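PDB 6L0A: dihydroorotase from Saccharomyces cerevisiae S288C, which catalyses the reversible, zinc-dependent cyclisation of N-carbamoyl-L-aspartate to (S)-dihydroorotate, the third step of de novo pyrimidine biosynthesis. Local coordinates for residues H86-Q90 with Q91-R95; I346-F349 with K350-D353. All blocks are in the same frame, centred on the assembly; numbering follows the deposited sequence.

Contact 1: H86-Q90 with Q91-R95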
ATOM      1  N   HIS C  86      25.936 -23.948 -19.695  1.00 23.13           N
ATOM      2  CA  HIS C  86      26.375 -25.329 -19.877  1.00 25.71           C
ATOM      3  C   HIS C  86      27.446 -25.705 -18.855  1.00 24.01           C
ATOM      4  O   HIS C  86      27.395 -26.781 -18.252  1.00 29.12           O
ATOM      5  CB  HIS C  86      26.900 -25.525 -21.304  1.00 23.72           C
ATOM      6  CG  HIS C  86      25.827 -25.524 -22.351  1.00 22.12           C
ATOM      7  ND1 HIS C  86      24.890 -26.527 -22.458  1.00 28.33           N
ATOM      8  CD2 HIS C  86      25.547 -24.641 -23.340  1.00 27.51           C
ATOM      9  CE1 HIS C  86      24.076 -26.263 -23.466  1.00 27.77           C
ATOM     10  NE2 HIS C  86      24.451 -25.120 -24.013  1.00 27.02           N
ATOM     11  N   GLU C  87      28.424 -24.819 -18.652  1.00 24.63           N
ATOM     12  CA  GLU C  87      29.509 -25.088 -17.714  1.00 25.68           C
ATOM     13  C   GLU C  87      28.984 -25.275 -16.292  1.00 30.58           C
ATOM     14  O   GLU C  87      29.317 -26.258 -15.616  1.00 28.04           O
ATOM     15  CB  GLU C  87      30.522 -23.948 -17.773  1.00 31.75           C
ATOM     16  CG  GLU C  87      31.701 -24.100 -16.841  1.00 39.59           C
ATOM     17  CD  GLU C  87      32.690 -22.949 -16.962  1.00 43.67           C
ATOM     18  OE1 GLU C  87      32.279 -21.785 -16.763  1.00 48.04           O
ATOM     19  OE2 GLU C  87      33.880 -23.207 -17.252  1.00 54.28           O
ATOM     20  N   ALA C  88      28.160 -24.332 -15.817  1.00 26.71           N
ATOM     21  CA  ALA C  88      27.629 -24.420 -14.457  1.00 23.99           C
ATOM     22  C   ALA C  88      26.742 -25.642 -14.287  1.00 23.74           C
ATOM     23  O   ALA C  88      26.765 -26.294 -13.239  1.00 26.48           O
ATOM     24  CB  ALA C  88      26.849 -23.151 -14.112  1.00 21.88           C
ATOM     25  N   ALA C  89      25.947 -25.964 -15.310  1.00 24.74           N
ATOM     26  CA  ALA C  89      25.045 -27.105 -15.223  1.00 25.86           C
ATOM     27  C   ALA C  89      25.820 -28.408 -15.115  1.00 30.09           C
ATOM     28  O   ALA C  89      25.512 -29.264 -14.276  1.00 28.18           O
ATOM     29  CB  ALA C  89      24.122 -27.139 -16.439  1.00 23.59           C
ATOM     30  N   GLN C  90      26.841 -28.572 -15.956  1.00 27.28           N
ATOM     31  CA  GLN C  90      27.570 -29.829 -15.973  1.00 31.78           C
ATOM     32  C   GLN C  90      28.375 -30.025 -14.700  1.00 26.72           C
ATOM     33  O   GLN C  90      28.650 -31.166 -14.317  1.00 31.07           O
ATOM     34  CB  GLN C  90      28.463 -29.894 -17.212  1.00 34.13           C
ATOM     35  CG  GLN C  90      27.711 -30.417 -18.432  1.00 37.33           C
ATOM     36  CD  GLN C  90      28.231 -29.867 -19.744  1.00 43.56           C
ATOM     37  OE1 GLN C  90      29.440 -29.751 -19.949  1.00 48.54           O
ATOM     38  NE2 GLN C  90      27.315 -29.531 -20.645  1.00 40.50           N
ATOM     39  N   GLN C  91      28.750 -28.944 -14.028  1.00 26.58           N
ATOM     40  CA  GLN C  91      29.409 -29.037 -12.733  1.00 27.87           C
ATOM     41  C   GLN C  91      28.425 -29.108 -11.570  1.00 25.77           C
ATOM     42  O   GLN C  91      28.856 -29.110 -10.410  1.00 26.93           O
ATOM     43  CB  GLN C  91      30.358 -27.854 -12.547  1.00 26.85           C
ATOM     44  CG  GLN C  91      31.516 -27.862 -13.527  1.00 36.73           C
ATOM     45  CD  GLN C  91      32.525 -26.768 -13.245  1.00 38.46           C
ATOM     46  OE1 GLN C  91      32.673 -26.322 -12.107  1.00 38.75           O
ATOM     47  NE2 GLN C  91      33.223 -26.323 -14.285  1.00 43.31           N
ATOM     48  N   HIS C  92      27.123 -29.182 -11.857  1.00 29.42           N
ATOM     49  CA  HIS C  92      26.075 -29.234 -10.838  1.00 28.93           C
ATOM     50  C   HIS C  92      26.201 -28.068  -9.861  1.00 23.12           C
ATOM     51  O   HIS C  92      25.955 -28.202  -8.662  1.00 25.66           O
ATOM     52  CB  HIS C  92      26.088 -30.578 -10.105  1.00 25.89           C
ATOM     53  CG  HIS C  92      25.855 -31.744 -11.013  1.00 32.77           C
ATOM     54  ND1 HIS C  92      26.885 -32.474 -11.567  1.00 38.74           N
ATOM     55  CD2 HIS C  92      24.710 -32.285 -11.491  1.00 34.04           C
ATOM     56  CE1 HIS C  92      26.383 -33.426 -12.334  1.00 36.55           C
ATOM     57  NE2 HIS C  92      25.065 -33.335 -12.302  1.00 37.07           N
ATOM     58  N   ALA C  93      26.587 -26.909 -10.386  1.00 21.96           N
ATOM     59  CA  ALA C  93      26.772 -25.728  -9.551  1.00 21.60           C
ATOM     60  C   ALA C  93      25.499 -24.912  -9.396  1.00 23.21           C
ATOM     61  O   ALA C  93      25.412 -24.100  -8.465  1.00 20.30           O
ATOM     62  CB  ALA C  93      27.878 -24.839 -10.124  1.00 20.00           C
ATOM     63  N   ILE C  94      24.523 -25.104 -10.285  1.00 16.91           N
ATOM     64  CA  ILE C  94      23.230 -24.435 -10.204  1.00 19.79           C
ATOM     65  C   ILE C  94      22.139 -25.415 -10.609  1.00 19.85           C
ATOM     66  O   ILE C  94      22.371 -26.362 -11.370  1.00 20.46           O
ATOM     67  CB  ILE C  94      23.154 -23.182 -11.100  1.00 19.66           C
ATOM     68  CG1 ILE C  94      23.304 -23.596 -12.567  1.00 15.40           C
ATOM     69  CG2 ILE C  94      24.181 -22.120 -10.681  1.00 17.07           C
ATOM     70  CD1 ILE C  94      22.994 -22.491 -13.536  1.00 18.67           C
ATOM     71  N   ARG C  95      20.938 -25.171 -10.092  1.00 15.18           N
ATOM     72  CA  ARG C  95      19.727 -25.876 -10.485  1.00 15.57           C
ATOM     73  C   ARG C  95      18.798 -25.007 -11.334  1.00 15.58           C
ATOM     74  O   ARG C  95      17.866 -25.539 -11.955  1.00 14.72           O
ATOM     75  CB  ARG C  95      18.992 -26.372  -9.225  1.00 18.87           C
ATOM     76  CG  ARG C  95      17.785 -27.279  -9.437  1.00 25.77           C
ATOM     77  CD  ARG C  95      18.157 -28.691  -9.902  1.00 31.57           C
ATOM     78  NE  ARG C  95      19.219 -29.286  -9.105  1.00 36.70           N
ATOM     79  CZ  ARG C  95      19.107 -30.419  -8.416  1.00 27.32           C
ATOM     80  NH1 ARG C  95      17.977 -31.120  -8.413  1.00 31.61           N
ATOM     81  NH2 ARG C  95      20.143 -30.853  -7.727  1.00 36.20           N
TER

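Contact 2: I346-F349 with K350-D353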
ATOM      1  N   ILE C 346      15.471  -8.153  13.022  1.00 25.54           N
ATOM      2  CA  ILE C 346      14.480  -8.382  11.977  1.00 22.64           C
ATOM      3  C   ILE C 346      13.122  -8.538  12.637  1.00 25.12           C
ATOM      4  O   ILE C 346      12.990  -9.242  13.644  1.00 26.80           O
ATOM      5  CB  ILE C 346      14.798  -9.641  11.148  1.00 24.62           C
ATOM      6  CG1 ILE C 346      16.173  -9.547  10.503  1.00 22.59           C
ATOM      7  CG2 ILE C 346      13.713  -9.883  10.091  1.00 23.52           C
ATOM      8  CD1 ILE C 346      16.753 -10.927  10.219  1.00 23.58           C
ATOM      9  N   ILE C 347      12.103  -7.910  12.056  1.00 20.36           N
ATOM     10  CA  ILE C 347      10.722  -8.108  12.480  1.00 22.26           C
ATOM     11  C   ILE C 347      10.173  -9.310  11.716  1.00 25.57           C
ATOM     12  O   ILE C 347      10.030  -9.231  10.483  1.00 23.83           O
ATOM     13  CB  ILE C 347       9.870  -6.855  12.238  1.00 22.85           C
ATOM     14  CG1 ILE C 347      10.629  -5.601  12.689  1.00 25.47           C
ATOM     15  CG2 ILE C 347       8.555  -6.982  12.967  1.00 24.95           C
ATOM     16  CD1 ILE C 347      10.869  -5.548  14.205  1.00 28.05           C
ATOM     17  N   PRO C 348       9.864 -10.419  12.383  1.00 22.44           N
ATOM     18  CA  PRO C 348       9.324 -11.584  11.679  1.00 18.78           C
ATOM     19  C   PRO C 348       7.865 -11.392  11.296  1.00 23.78           C
ATOM     20  O   PRO C 348       7.127 -10.594  11.885  1.00 20.63           O
ATOM     21  CB  PRO C 348       9.474 -12.709  12.708  1.00 22.23           C
ATOM     22  CG  PRO C 348       9.291 -11.980  14.041  1.00 23.43           C
ATOM     23  CD  PRO C 348       9.964 -10.650  13.842  1.00 23.62           C
ATOM     24  N   PHE C 349       7.460 -12.155  10.284  1.00 16.45           N
ATOM     25  CA  PHE C 349       6.066 -12.195   9.874  1.00 17.58           C
ATOM     26  C   PHE C 349       5.171 -12.575  11.049  1.00 21.76           C
ATOM     27  O   PHE C 349       5.470 -13.515  11.795  1.00 19.29           O
ATOM     28  CB  PHE C 349       5.907 -13.202   8.733  1.00 17.99           C
ATOM     29  CG  PHE C 349       4.522 -13.308   8.198  1.00 18.33           C
ATOM     30  CD1 PHE C 349       3.849 -12.183   7.755  1.00 16.53           C
ATOM     31  CD2 PHE C 349       3.893 -14.543   8.128  1.00 14.87           C
ATOM     32  CE1 PHE C 349       2.576 -12.286   7.263  1.00 18.94           C
ATOM     33  CE2 PHE C 349       2.624 -14.657   7.626  1.00 20.35           C
ATOM     34  CZ  PHE C 349       1.958 -13.527   7.195  1.00 19.37           C
ATOM     35  N   LYS C 350       4.077 -11.831  11.218  1.00 17.94           N
ATOM     36  CA  LYS C 350       3.050 -12.121  12.224  1.00 21.86           C
ATOM     37  C   LYS C 350       3.613 -12.060  13.640  1.00 23.52           C
ATOM     38  O   LYS C 350       3.163 -12.791  14.528  1.00 24.50           O
ATOM     39  CB  LYS C 350       2.385 -13.477  11.977  1.00 17.30           C
ATOM     40  CG  LYS C 350       1.315 -13.449  10.894  1.00 23.22           C
ATOM     41  CD  LYS C 350       0.812 -14.836  10.559  1.00 21.55           C
ATOM     42  CE  LYS C 350       0.228 -15.536  11.782  1.00 26.67           C
ATOM     43  NZ  LYS C 350      -1.110 -14.989  12.158  1.00 24.11           N
ATOM     44  N   ALA C 351       4.587 -11.178  13.845  1.00 19.97           N
ATOM     45  CA  ALA C 351       5.223 -11.008  15.142  1.00 24.62           C
ATOM     46  C   ALA C 351       4.186 -10.840  16.247  1.00 31.54           C
ATOM     47  O   ALA C 351       3.234 -10.063  16.114  1.00 22.28           O
ATOM     48  CB  ALA C 351       6.158  -9.800  15.103  1.00 22.25           C
ATOM     49  N   GLY C 352       4.356 -11.614  17.326  1.00 27.93           N
ATOM     50  CA  GLY C 352       3.459 -11.569  18.459  1.00 26.90           C
ATOM     51  C   GLY C 352       2.261 -12.486  18.374  1.00 31.87           C
ATOM     52  O   GLY C 352       1.561 -12.650  19.383  1.00 31.55           O
ATOM     53  N   ASP C 353       2.000 -13.096  17.217  1.00 25.93           N
ATOM     54  CA  ASP C 353       0.807 -13.911  17.058  1.00 26.98           C
ATOM     55  C   ASP C 353       1.024 -15.321  17.603  1.00 25.07           C
ATOM     56  O   ASP C 353       2.144 -15.741  17.901  1.00 26.62           O
ATOM     57  CB  ASP C 353       0.396 -13.996  15.591  1.00 27.59           C
ATOM     58  CG  ASP C 353      -0.173 -12.698  15.067  1.00 32.34           C
ATOM     59  OD1 ASP C 353      -0.326 -11.744  15.863  1.00 34.88           O
ATOM     60  OD2 ASP C 353      -0.472 -12.639  13.856  1.00 29.43           O
TER

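Contact 1: H86-Q90 with Q91-R95
I94 and A88 meet because CG1 of I94 is turned between its own backbone N and carbonyl carbon (chi1 63°), which lays CG1 3.9 Å from CB of A88 with CD1 close by. The methyl of A88 is thus covered where the chain leaves helix 82-90 through a Schellman motif, the C-terminal cap in which H92, at positive phi, turns the backbone back over the last turn. Two bonds make the motif. A93 N reaches A88 O at 2.9 Å and nearly straight, with an N-H...O angle of 164°, while H92 N approaches A89 O from above the carbonyl plane, 2.9 Å away. One step earlier, the last i to i+4 bond of the helix runs from Q91 N to E87 O at 3.2 Å. The two capping bonds use A88 O and A89 O, which receive no i to i+4 bond. L51 of helix 51-64 and F74 also pack on A88. The amide of Q90 finds its partner outside the cap, in E130 of helix 121-130. On the outer side E87 and Q91 run alongside each other in the same direction, their carboxylate and amide planes 67° apart, and CG of E87 lies 3.7 Å from NE2 of Q91.

Contact 2: I346-F349 with K350-D353
K350 lies over one face of the F349 ring, a CH-pi contact between neighbours in a type II beta turn from P348 to A351. CG of K350 stands 3.7 Å from the ring centroid and only 12° off its normal; CD leans toward the rim and comes 3.5 Å from CE2. A chi1 of -178° swings the F349 ring away from its own backbone N, alongside the lysine chain, both pointing the same way. The turn itself is closed by a weak bond from A351 N to P348 O, 3.3 Å long and bent to 129°. Apolar contact supplements it, CB of A351 lying 4.0 Å from CG of P348. A second type II turn, K350 to D353, overlaps the first, with G352 at the positive phi of its third position and D353 N bonded to K350 O at 2.9 Å. Farther out, Y286 meets the F349 ring edge-to-face and its hydroxyl bonds to F349 O, while F215 packs against the same ring. Were F349 replaced by an alanine, a gap would probably open beside Y286 and F215, and the aliphatic part of K350 would lose its platform. I347 packs on Y270 of the second subunit. Bent at chi3 and chi4, the lysine chain folds back to the second turn, where NZ forms a salt bridge with D353 OD2, 3.0 Å away on the anti side of the carboxylate.

How the contacts relate
The two contacts are local turns in separate parts of the subunit, on opposite sides of its centre: their own centres lie 37 Å apart and their nearest atoms about 24 Å. Contact 1 comes first along the chain, where helix 82-90 ends within the Amidohydrolase range, away from the annotated sites. Contact 2 follows far later, in the loop joining strand 345-346 to strand 354-362, a member of the four-stranded antiparallel sheet that also holds strand 4-8. They share no helix or sheet. In contact 2 the F349 side chain is about 13 Å from the bound malate, and I347 reaches the second subunit. Both depend on residues at positive phi: one ends a helix in contact 1, two serve successive beta turns in contact 2.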